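PDB 5GOT: Low molecular weight phosphotyrosine phosphatase family protein from Streptococcus pyogenes, which probably catalyses the removal of phosphate from phosphotyrosine in proteins, as a low molecular weight protein tyrosine phosphatase. Local coordinates for residues A18-K23 / S53-Y58. Sequence-based numbering, arbitrary orientation.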
ATOM      1  N   ALA A  18       3.015  -0.666   3.426  1.00 22.89           N
ATOM      2  CA  ALA A  18       1.810   0.131   3.641  1.00 21.66           C
ATOM      3  C   ALA A  18       0.639  -0.755   4.044  1.00 20.71           C
ATOM      4  O   ALA A  18      -0.110  -0.414   4.971  1.00 21.66           O
ATOM      5  CB  ALA A  18       1.471   0.938   2.382  1.00 21.29           C
ATOM      6  N   GLU A  19       0.487  -1.910   3.379  1.00 22.12           N
ATOM      7  CA  GLU A  19      -0.581  -2.850   3.713  1.00 22.99           C
ATOM      8  C   GLU A  19      -0.601  -3.150   5.202  1.00 24.63           C
ATOM      9  O   GLU A  19      -1.609  -2.940   5.884  1.00 24.72           O
ATOM     10  CB  GLU A  19      -0.423  -4.154   2.917  1.00 21.44           C
ATOM     11  CG  GLU A  19      -1.372  -5.260   3.383  1.00 24.01           C
ATOM     12  CD  GLU A  19      -1.296  -6.545   2.555  1.00 25.55           C
ATOM     13  OE1 GLU A  19      -0.578  -6.595   1.532  1.00 24.95           O
ATOM     14  OE2 GLU A  19      -1.968  -7.521   2.940  1.00 26.20           O
ATOM     15  N   PHE A  20       0.536  -3.602   5.738  1.00 25.24           N
ATOM     16  CA  PHE A  20       0.526  -4.081   7.112  1.00 25.71           C
ATOM     17  C   PHE A  20       0.610  -2.944   8.120  1.00 23.58           C
ATOM     18  O   PHE A  20       0.067  -3.075   9.222  1.00 25.94           O
ATOM     19  CB  PHE A  20       1.626  -5.134   7.286  1.00 24.37           C
ATOM     20  CG  PHE A  20       1.372  -6.361   6.454  1.00 27.03           C
ATOM     21  CD1 PHE A  20       0.303  -7.197   6.753  1.00 27.74           C
ATOM     22  CD2 PHE A  20       2.135  -6.636   5.328  1.00 24.48           C
ATOM     23  CE1 PHE A  20       0.019  -8.316   5.958  1.00 28.36           C
ATOM     24  CE2 PHE A  20       1.878  -7.761   4.539  1.00 28.65           C
ATOM     25  CZ  PHE A  20       0.813  -8.600   4.853  1.00 28.47           C
ATOM     26  N   VAL A  21       1.235  -1.816   7.777  1.00 23.87           N
ATOM     27  CA  VAL A  21       1.140  -0.655   8.655  1.00 23.17           C
ATOM     28  C   VAL A  21      -0.307  -0.161   8.711  1.00 26.99           C
ATOM     29  O   VAL A  21      -0.851   0.101   9.789  1.00 25.87           O
ATOM     30  CB  VAL A  21       2.110   0.456   8.211  1.00 22.35           C
ATOM     31  CG1 VAL A  21       1.887   1.721   9.036  1.00 24.28           C
ATOM     32  CG2 VAL A  21       3.564  -0.002   8.357  1.00 25.50           C
ATOM     33  N   MET A  22      -0.968  -0.059   7.551  1.00 24.89           N
ATOM     34  CA  MET A  22      -2.369   0.357   7.560  1.00 25.88           C
ATOM     35  C   MET A  22      -3.224  -0.634   8.343  1.00 27.96           C
ATOM     36  O   MET A  22      -4.107  -0.236   9.115  1.00 30.97           O
ATOM     37  CB  MET A  22      -2.898   0.493   6.129  1.00 25.59           C
ATOM     38  CG  MET A  22      -4.229   1.229   6.043  1.00 21.85           C
ATOM     39  SD  MET A  22      -3.984   2.975   6.298  1.00 27.35           S
ATOM     40  CE  MET A  22      -5.684   3.552   6.470  1.00 30.94           C
ATOM     41  N   LYS A  23      -2.960  -1.931   8.179  1.00 25.44           N
ATOM     42  CA  LYS A  23      -3.716  -2.934   8.911  1.00 32.44           C
ATOM     43  C   LYS A  23      -3.506  -2.823  10.412  1.00 35.23           C
ATOM     44  O   LYS A  23      -4.367  -3.264  11.182  1.00 36.81           O
ATOM     45  CB  LYS A  23      -3.338  -4.333   8.430  1.00 27.92           C
ATOM     46  CG  LYS A  23      -3.926  -4.693   7.079  1.00 29.47           C
ATOM     47  CD  LYS A  23      -3.568  -6.120   6.712  1.00 29.08           C
ATOM     48  CE  LYS A  23      -4.454  -6.656   5.603  1.00 27.38           C
ATOM     49  NZ  LYS A  23      -3.815  -7.781   4.890  1.00 24.31           N
ATOM     50  N   SER A  53      12.230  -6.750   8.164  1.00 25.43           N
ATOM     51  CA  SER A  53      13.003  -6.288   9.313  1.00 27.41           C
ATOM     52  C   SER A  53      12.369  -5.062   9.952  1.00 31.02           C
ATOM     53  O   SER A  53      12.265  -4.970  11.184  1.00 29.01           O
ATOM     54  CB  SER A  53      14.435  -5.982   8.884  1.00 30.05           C
ATOM     55  OG  SER A  53      15.164  -5.435   9.966  1.00 38.80           O
ATOM     56  N   ILE A  54      11.943  -4.103   9.132  1.00 26.62           N
ATOM     57  CA  ILE A  54      11.299  -2.911   9.666  1.00 27.31           C
ATOM     58  C   ILE A  54      10.049  -3.283  10.452  1.00 27.35           C
ATOM     59  O   ILE A  54       9.835  -2.796  11.570  1.00 31.40           O
ATOM     60  CB  ILE A  54      10.987  -1.923   8.527  1.00 28.33           C
ATOM     61  CG1 ILE A  54      12.092  -0.880   8.468  1.00 29.06           C
ATOM     62  CG2 ILE A  54       9.628  -1.287   8.705  1.00 30.15           C
ATOM     63  CD1 ILE A  54      12.213  -0.053   9.736  1.00 27.50           C
ATOM     64  N   LEU A  55       9.207  -4.160   9.888  1.00 30.71           N
ATOM     65  CA  LEU A  55       7.942  -4.482  10.543  1.00 29.64           C
ATOM     66  C   LEU A  55       8.178  -5.214  11.861  1.00 35.34           C
ATOM     67  O   LEU A  55       7.477  -4.967  12.852  1.00 36.49           O
ATOM     68  CB  LEU A  55       7.049  -5.310   9.608  1.00 29.81           C
ATOM     69  CG  LEU A  55       6.558  -4.691   8.280  1.00 28.34           C
ATOM     70  CD1 LEU A  55       5.904  -5.745   7.405  1.00 27.80           C
ATOM     71  CD2 LEU A  55       5.598  -3.521   8.490  1.00 25.50           C
ATOM     72  N   LYS A  56       9.165  -6.115  11.896  1.00 35.85           N
ATOM     73  CA  LYS A  56       9.497  -6.789  13.147  1.00 34.49           C
ATOM     74  C   LYS A  56       9.977  -5.785  14.187  1.00 35.73           C
ATOM     75  O   LYS A  56       9.545  -5.820  15.345  1.00 43.09           O
ATOM     76  CB  LYS A  56      10.559  -7.862  12.905  1.00 32.82           C
ATOM     77  CG  LYS A  56      10.104  -9.071  12.085  1.00 38.15           C
ATOM     78  CD  LYS A  56      11.139 -10.200  12.228  1.00 42.59           C
ATOM     79  CE  LYS A  56      10.953 -11.323  11.224  1.00 43.59           C
ATOM     80  NZ  LYS A  56      12.176 -11.538  10.393  1.00 41.01           N
ATOM     81  N   THR A  57      10.860  -4.866  13.778  1.00 34.83           N
ATOM     82  CA  THR A  57      11.423  -3.882  14.702  1.00 32.45           C
ATOM     83  C   THR A  57      10.333  -3.065  15.380  1.00 38.18           C
ATOM     84  O   THR A  57      10.422  -2.758  16.577  1.00 35.32           O
ATOM     85  CB  THR A  57      12.387  -2.962  13.955  1.00 31.85           C
ATOM     86  OG1 THR A  57      13.517  -3.714  13.516  1.00 32.22           O
ATOM     87  CG2 THR A  57      12.857  -1.819  14.842  1.00 35.87           C
ATOM     88  N   TYR A  58       9.297  -2.695  14.633  1.00 37.90           N
ATOM     89  CA  TYR A  58       8.211  -1.914  15.192  1.00 36.38           C
ATOM     90  C   TYR A  58       7.032  -2.781  15.619  1.00 38.21           C
ATOM     91  O   TYR A  58       5.967  -2.248  15.937  1.00 39.26           O
ATOM     92  CB  TYR A  58       7.787  -0.834  14.190  1.00 35.35           C
ATOM     93  CG  TYR A  58       8.859   0.226  14.043  1.00 33.00           C
ATOM     94  CD1 TYR A  58       8.979   1.247  14.975  1.00 32.91           C
ATOM     95  CD2 TYR A  58       9.771   0.185  12.998  1.00 32.24           C
ATOM     96  CE1 TYR A  58       9.967   2.214  14.860  1.00 38.63           C
ATOM     97  CE2 TYR A  58      10.761   1.150  12.868  1.00 31.74           C
ATOM     98  CZ  TYR A  58      10.859   2.158  13.810  1.00 34.73           C
ATOM     99  OH  TYR A  58      11.834   3.127  13.708  1.00 39.44           O
TER
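Two residues before Leu55, which alone in 53-58 touches 18-23, the carbonyl Ser53 O on helix 49-57 of the low molecular weight phosphatase fold is gripped twice: by Thr57 N at 3.0 Å, the ordinary helical bond, and by Thr57 OG1 at 2.9 Å. The two donors arrive from opposite faces of the carbonyl plane, the hydroxyl lying 37° out of it; a threonine suits this exposed side because its OG1 can fold back on its own helix.

The contact joins this helix to helix 14-23, which in this family follows the phosphate-binding loop after the first strand of the parallel sheet. No hydrogen bond crosses between the segments, and their union is wholly apolar. Val21 CA and Leu55 CA, the nearest pair of backbone positions, are 8.0 Å apart, a distance a forked leucine bridges with its methyls. The Leu55 and Val21 side chains cross at a slant, with CD2 of Leu55 4.1 Å from CG2 of Val21, a beta-branched residue that holds this methyl close to its own backbone. Leu55 CD1 approaches Phe20 CB at 4.3 Å and the ring at a slant. Phe20 suits its place by offering a large apolar surface, buried also against Ile47 and Tyr62; Tyr62 touches Leu55 too.

Phe20 points its CB at Leu55, but the ring then leads off past it, and Glu19 CG sits over the centre of one ring face. Beyond that methylene, the Glu19 carboxylate is shared: OE1 hydrogen-bonds Ser35 OG, and OE2 offers its anti lone pair to Lys23 NZ in a 2.7 Å salt bridge.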